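Local coordinates for Serine/threonine-protein kinase Tel1 (Chaetomium thermophilum, PDB 6SKY) that probably phosphorylates serine and threonine residues in [ST]-Q motifs of target proteins, using ATP, to switch on checkpoint signalling after DNA damage, at residues A1957-Q1962 against C1978-K1983; D1915-I1920 against Y1931-D1936; A2213-D2216 against S2222-R2225; L1993-L1998 against F2015-K2020. All coordinates share one frame; numbering follows the deposited sequence.

Interaction 1: residues A1957-Q1962 against C1978-K1983; sequences AFRGAQ and CNALIK
R1959 reaches across to A1980 and L1981 on the facing helix, and contact between carbon atoms and a flat charged group carries most of this small interface. The guanidinium of R1959 lays one face over the methyl of A1980, whose CB sits 3.2 Å above the plane and is displaced toward the rim of the guanidinium; the closest pair is R1959 NE with A1980 CB, at 3.3 Å. A bend at chi2 (-51°) turns the arginine chain so that CD and the group beyond it run past the methyl. Alanine suits this place because a single CB lets the flat group come down close to the second helix.

The mainly apolar part lies nearer the backbones. L1981 turns its CD2 branch to the root of the arginine, 3.6 Å from R1959 CB, and the same methyl comes within 4.3 Å of G1960 N. L1981 also packs on L1956 and Y1963 of the first helix.

Electrostatics act at the far end of the arginine, where NH2 forms a salt bridge with D1977, one turn before L1981 on the second helix. Were R1959 an alanine, D1977 would probably be left without this salt-bridge mate and the A1980 methyl without its cover.

The two short segments cross at 156°, nearly antiparallel, with their axes 9.7 Å apart. Helices 1953-1968 and 1974-1988 follow each other in the chain, and their close, almost antiparallel pairing is the helical hairpin from which the alpha solenoid of a PIKK FAT region is built.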
# COMPACT_ATOMS: atom_id res chain seq x y z
N ALA A 1957 -8.51 -1.19 -13.66
CA ALA A 1957 -7.53 -0.35 -14.34
C ALA A 1957 -7.14 -0.92 -15.70
O ALA A 1957 -7.25 -0.24 -16.73
CB ALA A 1957 -6.30 -0.20 -13.46
N PHE A 1958 -6.68 -2.16 -15.72
CA PHE A 1958 -6.23 -2.78 -16.96
C PHE A 1958 -7.37 -2.95 -17.95
O PHE A 1958 -7.19 -2.76 -19.16
CB PHE A 1958 -5.58 -4.13 -16.66
CG PHE A 1958 -4.26 -4.04 -15.96
CD1 PHE A 1958 -4.20 -3.76 -14.62
CD2 PHE A 1958 -3.09 -4.24 -16.65
CE1 PHE A 1958 -2.99 -3.67 -13.99
CE2 PHE A 1958 -1.89 -4.15 -16.01
CZ PHE A 1958 -1.84 -3.87 -14.68
N ARG A 1959 -8.56 -3.28 -17.46
CA ARG A 1959 -9.71 -3.43 -18.34
C ARG A 1959 -10.15 -2.09 -18.91
O ARG A 1959 -10.52 -2.02 -20.08
CB ARG A 1959 -10.86 -4.09 -17.61
CG ARG A 1959 -10.97 -5.55 -17.85
CD ARG A 1959 -10.95 -5.88 -19.31
NE ARG A 1959 -10.73 -7.30 -19.50
CZ ARG A 1959 -10.57 -7.88 -20.68
NH1 ARG A 1959 -10.37 -9.19 -20.76
NH2 ARG A 1959 -10.60 -7.15 -21.78
N GLY A 1960 -10.15 -1.03 -18.11
CA GLY A 1960 -10.48 0.27 -18.64
C GLY A 1960 -9.50 0.72 -19.70
O GLY A 1960 -9.90 1.32 -20.70
N ALA A 1961 -8.22 0.43 -19.51
CA ALA A 1961 -7.24 0.79 -20.53
C ALA A 1961 -7.51 0.03 -21.83
O ALA A 1961 -7.53 0.62 -22.91
CB ALA A 1961 -5.83 0.53 -20.03
N GLN A 1962 -7.71 -1.28 -21.74
CA GLN A 1962 -8.04 -2.07 -22.93
C GLN A 1962 -9.30 -1.54 -23.60
O GLN A 1962 -9.35 -1.40 -24.83
CB GLN A 1962 -8.24 -3.53 -22.55
CG GLN A 1962 -6.98 -4.26 -22.20
CD GLN A 1962 -6.13 -4.55 -23.40
OE1 GLN A 1962 -6.58 -4.42 -24.54
NE2 GLN A 1962 -4.89 -4.96 -23.17
N CYS A 1978 -16.23 -4.76 -22.65
CA CYS A 1978 -17.36 -4.32 -21.85
C CYS A 1978 -17.86 -5.45 -20.97
O CYS A 1978 -18.04 -5.27 -19.77
CB CYS A 1978 -18.47 -3.80 -22.76
SG CYS A 1978 -19.81 -2.96 -21.92
N ASN A 1979 -18.03 -6.64 -21.56
CA ASN A 1979 -18.44 -7.79 -20.77
C ASN A 1979 -17.55 -7.96 -19.56
O ASN A 1979 -18.02 -7.94 -18.42
CB ASN A 1979 -18.41 -9.05 -21.64
CG ASN A 1979 -19.68 -9.25 -22.41
OD1 ASN A 1979 -20.76 -8.87 -21.96
ND2 ASN A 1979 -19.58 -9.86 -23.58
N ALA A 1980 -16.24 -8.05 -19.80
CA ALA A 1980 -15.30 -8.21 -18.70
C ALA A 1980 -15.51 -7.13 -17.66
O ALA A 1980 -15.64 -7.41 -16.47
CB ALA A 1980 -13.87 -8.19 -19.23
N LEU A 1981 -15.63 -5.88 -18.12
CA LEU A 1981 -15.79 -4.77 -17.19
C LEU A 1981 -17.01 -4.98 -16.31
O LEU A 1981 -16.93 -4.85 -15.09
CB LEU A 1981 -15.88 -3.45 -17.94
CG LEU A 1981 -14.53 -2.78 -18.15
CD1 LEU A 1981 -14.72 -1.58 -19.01
CD2 LEU A 1981 -13.97 -2.40 -16.82
N ILE A 1982 -18.14 -5.33 -16.92
CA ILE A 1982 -19.35 -5.54 -16.13
C ILE A 1982 -19.09 -6.58 -15.07
O ILE A 1982 -19.37 -6.37 -13.88
CB ILE A 1982 -20.52 -5.93 -17.04
CG1 ILE A 1982 -20.79 -4.82 -18.05
CG2 ILE A 1982 -21.76 -6.14 -16.22
CD1 ILE A 1982 -21.55 -5.27 -19.25
N LYS A 1983 -18.47 -7.69 -15.46
CA LYS A 1983 -18.11 -8.73 -14.50
C LYS A 1983 -17.31 -8.13 -13.37
O LYS A 1983 -17.68 -8.25 -12.20
CB LYS A 1983 -17.34 -9.84 -15.21
CG LYS A 1983 -17.21 -11.11 -14.41
CD LYS A 1983 -16.23 -12.06 -15.05
CE LYS A 1983 -15.89 -13.21 -14.13
NZ LYS A 1983 -14.73 -13.99 -14.61

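Interaction 2: residues D1915-I1920 against Y1931-D1936; sequences DILLEI and YGLSQD
L1933 inserts its two methyls against two consecutive leucines of the helix, CD1 on L1917 and CD2 on L1918. L1933 CD1 lies 3.7 Å from L1917 CD2, the chains meeting at a slant, while CD2 lies 3.7 Å from L1918 CD1, where the side chains cross at about a right angle. The L1933 CD2 methyl also rests on the helix backbone, 3.5 Å from L1918 CA. Leucine fits because its fork serves both neighbours at once. L1918 reaches out with CG anti to the backbone N (chi1 179°), which brings CD1 to the Q1935 amide as well, 3.9 Å from Q1935 OE1.

Farther out, Y1930 backs both L1918 and Q1935, and L1917 leans on A1891 of helix 1884-1898 and on I2810. The loop then runs into helix 1939-1948, and D1936 O, still in the loop, accepts a hydrogen bond from T1941 OG1 of that helix.

With an alanine in place of L1933, both methyls would be gone, and L1917 and L1918 would probably lose their shared apolar partner across the contact. Between these two segments, packing of apolar groups rather than directed bonds makes the contact, with the Q1935 amide at its edge.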
# COMPACT_ATOMS: atom_id res chain seq x y z
N ASP A 1915 -1.23 -26.59 -23.41
CA ASP A 1915 -2.50 -25.96 -23.71
C ASP A 1915 -3.66 -26.63 -22.99
O ASP A 1915 -4.71 -26.01 -22.82
CB ASP A 1915 -2.76 -25.98 -25.22
CG ASP A 1915 -3.80 -24.97 -25.64
OD1 ASP A 1915 -4.26 -24.19 -24.78
OD2 ASP A 1915 -4.16 -24.94 -26.84
N ILE A 1916 -3.49 -27.88 -22.56
CA ILE A 1916 -4.51 -28.54 -21.77
C ILE A 1916 -4.31 -28.25 -20.28
O ILE A 1916 -5.29 -28.24 -19.52
CB ILE A 1916 -4.52 -30.05 -22.06
CG1 ILE A 1916 -5.88 -30.64 -21.72
CG2 ILE A 1916 -3.42 -30.77 -21.30
CD1 ILE A 1916 -6.98 -30.10 -22.59
N LEU A 1917 -3.08 -27.98 -19.87
CA LEU A 1917 -2.82 -27.66 -18.47
C LEU A 1917 -3.48 -26.35 -18.07
O LEU A 1917 -3.88 -26.20 -16.91
CB LEU A 1917 -1.32 -27.60 -18.25
CG LEU A 1917 -0.76 -28.40 -17.08
CD1 LEU A 1917 -1.31 -29.80 -17.10
CD2 LEU A 1917 0.74 -28.42 -17.16
N LEU A 1918 -3.61 -25.42 -19.00
CA LEU A 1918 -4.26 -24.15 -18.68
C LEU A 1918 -5.75 -24.35 -18.43
O LEU A 1918 -6.30 -23.80 -17.47
CB LEU A 1918 -4.04 -23.16 -19.82
CG LEU A 1918 -4.68 -21.79 -19.67
CD1 LEU A 1918 -4.20 -21.11 -18.42
CD2 LEU A 1918 -4.35 -20.95 -20.88
N GLU A 1919 -6.40 -25.16 -19.26
CA GLU A 1919 -7.82 -25.44 -19.05
C GLU A 1919 -8.04 -26.27 -17.80
O GLU A 1919 -9.09 -26.15 -17.16
CB GLU A 1919 -8.39 -26.15 -20.27
CG GLU A 1919 -9.89 -26.21 -20.27
CD GLU A 1919 -10.44 -26.88 -21.51
OE1 GLU A 1919 -9.64 -27.23 -22.40
OE2 GLU A 1919 -11.68 -27.06 -21.60
N ILE A 1920 -7.09 -27.13 -17.44
CA ILE A 1920 -7.20 -27.87 -16.19
C ILE A 1920 -7.10 -26.92 -15.00
O ILE A 1920 -7.95 -26.94 -14.11
CB ILE A 1920 -6.13 -28.96 -16.11
CG1 ILE A 1920 -6.37 -30.04 -17.16
CG2 ILE A 1920 -6.11 -29.58 -14.75
CD1 ILE A 1920 -5.24 -30.97 -17.30
N TYR A 1931 -1.52 -20.54 -10.18
CA TYR A 1931 -0.34 -19.69 -10.21
C TYR A 1931 0.94 -20.45 -10.48
O TYR A 1931 1.99 -19.82 -10.64
CB TYR A 1931 -0.22 -18.93 -8.90
CG TYR A 1931 -1.43 -18.11 -8.59
CD1 TYR A 1931 -1.51 -16.80 -8.98
CD2 TYR A 1931 -2.50 -18.66 -7.93
CE1 TYR A 1931 -2.62 -16.05 -8.70
CE2 TYR A 1931 -3.61 -17.93 -7.65
CZ TYR A 1931 -3.67 -16.62 -8.04
OH TYR A 1931 -4.79 -15.88 -7.75
N GLY A 1932 0.90 -21.77 -10.53
CA GLY A 1932 2.10 -22.53 -10.81
C GLY A 1932 2.36 -22.76 -12.26
O GLY A 1932 3.44 -23.24 -12.62
N LEU A 1933 1.41 -22.43 -13.11
CA LEU A 1933 1.54 -22.60 -14.54
C LEU A 1933 2.29 -21.43 -15.14
O LEU A 1933 2.05 -20.27 -14.78
CB LEU A 1933 0.16 -22.73 -15.18
CG LEU A 1933 0.09 -23.30 -16.58
CD1 LEU A 1933 0.42 -24.77 -16.56
CD2 LEU A 1933 -1.29 -23.07 -17.10
N SER A 1934 3.20 -21.72 -16.06
CA SER A 1934 4.03 -20.70 -16.69
C SER A 1934 3.48 -20.35 -18.07
O SER A 1934 3.20 -21.24 -18.88
CB SER A 1934 5.47 -21.17 -16.81
OG SER A 1934 5.53 -22.45 -17.40
N GLN A 1935 3.33 -19.06 -18.33
CA GLN A 1935 2.81 -18.59 -19.61
C GLN A 1935 3.45 -17.24 -19.92
O GLN A 1935 3.72 -16.44 -19.03
CB GLN A 1935 1.29 -18.47 -19.57
CG GLN A 1935 0.71 -18.47 -18.18
CD GLN A 1935 -0.78 -18.62 -18.18
OE1 GLN A 1935 -1.41 -18.58 -19.23
NE2 GLN A 1935 -1.35 -18.80 -17.01
N ASP A 1936 3.70 -17.01 -21.21
CA ASP A 1936 4.42 -15.82 -21.65
C ASP A 1936 3.74 -14.56 -21.15
O ASP A 1936 2.52 -14.47 -21.06
CB ASP A 1936 4.53 -15.80 -23.17
CG ASP A 1936 3.40 -16.54 -23.83
OD1 ASP A 1936 2.61 -17.17 -23.11
OD2 ASP A 1936 3.31 -16.49 -25.07

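Interaction 3: residues A2213-D2216 against S2222-R2225; sequences ALWD and SSIR
S2223 OG, resting against W2215, has two polar partners: a hydrogen bond with Q2255 NE2 of helix 2245-2259 and a weak one to A2211 O, one turn before W2215. With chi1 at 157° the hydroxyl points opposite the backbone N and so reaches the first helix, where it lies 3.7 Å from W2215 CB and 3.9 Å from W2215 CE3, coming to the indole obliquely. Serine suits the spot because it is small enough for the backbones to come near, W2215 CA and S2223 CA being 5.5 Å apart, and yet it can answer a glutamine and a carbonyl.

The two segments belong to helices 2203-2217 and 2220-2232, which a very short turn joins into a helical hairpin of the FAT alpha solenoid; residues this near the turn pack against each other close to the bend.

L2214 fills the flank beside the serine. Its CD1 methyl lies 3.8 Å from S2222 CB, and its CB is 4.2 Å from S2223 CB, so a branched apolar chain covers the carbon faces of two small serines. The same leucine extends onto M2226 and E2219, and it also meets L1939 of the second subunit, while S2222 packs on V1942 of that subunit. W2215 leaves the helix with CG anti to its backbone N (chi1 178°), a setting that carries the indole to V2258 and to the same Q2255 that bonds S2223.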
# COMPACT_ATOMS: atom_id res chain seq x y z
N ALA A 2213 -15.78 1.98 9.03
CA ALA A 2213 -15.45 1.98 7.61
C ALA A 2213 -14.32 2.97 7.31
O ALA A 2213 -13.36 2.64 6.60
CB ALA A 2213 -16.69 2.31 6.79
N LEU A 2214 -14.42 4.18 7.85
CA LEU A 2214 -13.35 5.16 7.67
C LEU A 2214 -12.02 4.63 8.17
O LEU A 2214 -11.01 4.71 7.47
CB LEU A 2214 -13.70 6.46 8.39
CG LEU A 2214 -14.71 7.36 7.70
CD1 LEU A 2214 -14.96 8.59 8.52
CD2 LEU A 2214 -14.22 7.71 6.34
N TRP A 2215 -12.00 4.09 9.39
CA TRP A 2215 -10.75 3.58 9.94
C TRP A 2215 -10.17 2.47 9.09
O TRP A 2215 -8.94 2.36 8.96
CB TRP A 2215 -10.96 3.08 11.36
CG TRP A 2215 -9.73 2.50 11.97
CD1 TRP A 2215 -9.37 1.20 12.00
CD2 TRP A 2215 -8.70 3.22 12.66
NE1 TRP A 2215 -8.18 1.05 12.66
CE2 TRP A 2215 -7.75 2.28 13.07
CE3 TRP A 2215 -8.49 4.56 12.97
CZ2 TRP A 2215 -6.61 2.63 13.77
CZ3 TRP A 2215 -7.36 4.91 13.65
CH2 TRP A 2215 -6.44 3.95 14.05
N ASP A 2216 -11.01 1.64 8.50
CA ASP A 2216 -10.49 0.55 7.69
C ASP A 2216 -10.09 0.98 6.29
O ASP A 2216 -9.44 0.21 5.59
CB ASP A 2216 -11.49 -0.59 7.64
CG ASP A 2216 -11.52 -1.40 8.92
OD1 ASP A 2216 -12.32 -1.08 9.82
OD2 ASP A 2216 -10.70 -2.33 9.05
N SER A 2222 -10.29 11.19 10.66
CA SER A 2222 -11.72 11.31 10.44
C SER A 2222 -12.49 10.34 11.33
O SER A 2222 -13.52 10.70 11.91
CB SER A 2222 -12.04 11.05 8.98
OG SER A 2222 -11.11 11.71 8.15
N SER A 2223 -11.99 9.11 11.45
CA SER A 2223 -12.61 8.13 12.32
C SER A 2223 -12.58 8.56 13.78
O SER A 2223 -13.58 8.41 14.50
CB SER A 2223 -11.91 6.79 12.15
OG SER A 2223 -12.09 5.98 13.29
N ILE A 2224 -11.46 9.10 14.24
CA ILE A 2224 -11.36 9.55 15.62
C ILE A 2224 -12.31 10.70 15.89
O ILE A 2224 -12.98 10.75 16.93
CB ILE A 2224 -9.91 9.91 15.96
CG1 ILE A 2224 -9.03 8.67 15.89
CG2 ILE A 2224 -9.82 10.53 17.31
CD1 ILE A 2224 -7.57 8.98 15.90
N ARG A 2225 -12.40 11.66 14.96
CA ARG A 2225 -13.30 12.79 15.14
C ARG A 2225 -14.75 12.34 15.15
O ARG A 2225 -15.56 12.86 15.92
CB ARG A 2225 -13.08 13.82 14.05
CG ARG A 2225 -11.70 14.42 14.01
CD ARG A 2225 -11.24 14.88 15.36
NE ARG A 2225 -9.89 15.43 15.29
CZ ARG A 2225 -9.10 15.60 16.34
NH1 ARG A 2225 -7.89 16.11 16.18
NH2 ARG A 2225 -9.51 15.26 17.54

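Interaction 4: residues L1993-L1998 against F2015-K2020; sequences LSNSLL and FTTARK
The short segments of helices 1991-1999 and 2011-2021 run largely opposite to each other at 130°, their axes 9.9 Å apart, and come nearest where N1995 CA and T2017 CA are 6.5 Å apart. T2017 carries most of the contact, and its two branches have separate neighbours. The methyl CG2 lies against the root of the asparagine, 3.8 Å from N1995 CB. The hydroxyl OG1, set anti to the carbonyl carbon (chi1 -56°), faces S1994 OG at 3.8 Å, too far for a bond between them.

Each hydroxyl instead serves its own helix. T2017 OG1 bonds A2013 O, one turn back, and S1994 OG is shared between A1991 O and L1990 O, within hydrogen-bonding reach of both. Threonine suits its place because it can return its hydroxyl to the backbone and offer a methyl to the neighbour, and serine because it is small and can bond its own backbone; two helices of the FAT alpha solenoid thus pack largely round one small residue, T2017.

L1998 closes one end, its CD1 4.1 Å from T2017 OG1, the two chains sliding past each other in opposite directions. It also packs on I1982 of the preceding helix. Behind the interface S1996 OG donates to L1993 O at 2.8 Å from a position tilted 24° out of the carbonyl plane, and shares that oxygen with L1997 N, which reaches it at 2.9 Å from the same face. This side of the helix packs against the second subunit, S1996 on S1996 of that chain and L1993 on its L1981.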
# COMPACT_ATOMS: atom_id res chain seq x y z
N LEU A 1993 -22.58 1.77 -11.71
CA LEU A 1993 -21.69 1.80 -12.86
C LEU A 1993 -21.93 0.62 -13.79
O LEU A 1993 -21.96 0.78 -15.01
CB LEU A 1993 -20.23 1.82 -12.41
CG LEU A 1993 -19.61 3.16 -12.03
CD1 LEU A 1993 -20.07 3.60 -10.66
CD2 LEU A 1993 -18.11 3.05 -12.08
N SER A 1994 -22.11 -0.57 -13.23
CA SER A 1994 -22.40 -1.72 -14.07
C SER A 1994 -23.78 -1.60 -14.70
O SER A 1994 -23.99 -2.09 -15.81
CB SER A 1994 -22.27 -3.01 -13.28
OG SER A 1994 -22.95 -2.90 -12.05
N ASN A 1995 -24.72 -0.94 -14.02
CA ASN A 1995 -26.01 -0.69 -14.63
C ASN A 1995 -25.88 0.20 -15.85
O ASN A 1995 -26.46 -0.07 -16.91
CB ASN A 1995 -26.95 -0.05 -13.61
CG ASN A 1995 -28.36 0.03 -14.10
OD1 ASN A 1995 -28.83 -0.85 -14.81
ND2 ASN A 1995 -29.06 1.08 -13.72
N SER A 1996 -25.12 1.29 -15.73
CA SER A 1996 -24.92 2.17 -16.87
C SER A 1996 -24.16 1.47 -17.99
O SER A 1996 -24.38 1.77 -19.16
CB SER A 1996 -24.18 3.43 -16.44
OG SER A 1996 -22.81 3.17 -16.29
N LEU A 1997 -23.25 0.55 -17.65
CA LEU A 1997 -22.53 -0.18 -18.68
C LEU A 1997 -23.40 -1.23 -19.36
O LEU A 1997 -23.14 -1.61 -20.50
CB LEU A 1997 -21.30 -0.86 -18.09
CG LEU A 1997 -19.93 -0.23 -18.27
CD1 LEU A 1997 -18.91 -1.14 -17.66
CD2 LEU A 1997 -19.64 -0.04 -19.73
N LEU A 1998 -24.42 -1.73 -18.66
CA LEU A 1998 -25.34 -2.68 -19.26
C LEU A 1998 -26.34 -1.97 -20.16
O LEU A 1998 -26.66 -2.48 -21.24
CB LEU A 1998 -26.09 -3.45 -18.18
CG LEU A 1998 -25.34 -4.54 -17.42
CD1 LEU A 1998 -26.08 -4.88 -16.16
CD2 LEU A 1998 -25.20 -5.75 -18.28
N PHE A 2015 -29.35 -9.50 -13.78
CA PHE A 2015 -30.32 -9.70 -12.71
C PHE A 2015 -29.74 -9.50 -11.32
O PHE A 2015 -30.48 -9.09 -10.41
CB PHE A 2015 -30.95 -11.08 -12.87
CG PHE A 2015 -31.86 -11.14 -14.05
CD1 PHE A 2015 -33.18 -10.81 -13.93
CD2 PHE A 2015 -31.37 -11.47 -15.29
CE1 PHE A 2015 -34.00 -10.83 -15.01
CE2 PHE A 2015 -32.20 -11.50 -16.37
CZ PHE A 2015 -33.50 -11.18 -16.23
N THR A 2016 -28.43 -9.66 -11.14
CA THR A 2016 -27.80 -9.26 -9.89
C THR A 2016 -27.88 -7.75 -9.70
O THR A 2016 -28.21 -7.28 -8.61
CB THR A 2016 -26.34 -9.71 -9.88
OG1 THR A 2016 -26.29 -11.13 -10.02
CG2 THR A 2016 -25.70 -9.34 -8.58
N THR A 2017 -27.59 -6.99 -10.75
CA THR A 2017 -27.67 -5.54 -10.66
C THR A 2017 -29.09 -5.07 -10.44
O THR A 2017 -29.34 -4.14 -9.67
CB THR A 2017 -27.09 -4.93 -11.93
OG1 THR A 2017 -25.76 -5.41 -12.12
CG2 THR A 2017 -27.06 -3.44 -11.82
N ALA A 2018 -30.06 -5.71 -11.11
CA ALA A 2018 -31.45 -5.33 -10.91
C ALA A 2018 -31.90 -5.61 -9.49
O ALA A 2018 -32.69 -4.84 -8.93
CB ALA A 2018 -32.33 -6.08 -11.90
N ARG A 2019 -31.42 -6.69 -8.88
CA ARG A 2019 -31.81 -6.98 -7.51
C ARG A 2019 -31.13 -6.04 -6.52
O ARG A 2019 -31.74 -5.64 -5.52
CB ARG A 2019 -31.49 -8.42 -7.17
CG ARG A 2019 -31.90 -8.81 -5.78
CD ARG A 2019 -31.47 -10.20 -5.44
NE ARG A 2019 -30.05 -10.43 -5.65
CZ ARG A 2019 -29.11 -9.99 -4.84
NH1 ARG A 2019 -27.84 -10.24 -5.11
NH2 ARG A 2019 -29.42 -9.28 -3.78
N LYS A 2020 -29.87 -5.68 -6.77
CA LYS A 2020 -29.18 -4.79 -5.86
C LYS A 2020 -29.74 -3.38 -5.91
O LYS A 2020 -29.87 -2.72 -4.87
CB LYS A 2020 -27.69 -4.77 -6.17
CG LYS A 2020 -26.97 -6.00 -5.73
CD LYS A 2020 -25.54 -5.96 -6.20
CE LYS A 2020 -24.79 -7.17 -5.72
NZ LYS A 2020 -24.84 -7.24 -4.24

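How the interactions relate
Interactions 1 and 4 are direct neighbours, with centres 15 Å apart: helices 1974-1988 and 1991-1999 follow each other in the chain, and L1997 of the second packs on C1978 and L1981 of the first. Interaction 2 opens earlier in the chain and stands 23 Å from interaction 1, centre to centre, its loop leading into helix 1939-1948, on which F1958 packs. Interaction 3 is about 17 Å from interaction 4 between nearest atoms, but all three of interactions 1, 3 and 4 reach the second subunit: F1958 meets H2217 of that chain, and R2225 meets its A1937. All four lie in the FAT region, away from the nucleotide and magnesium site.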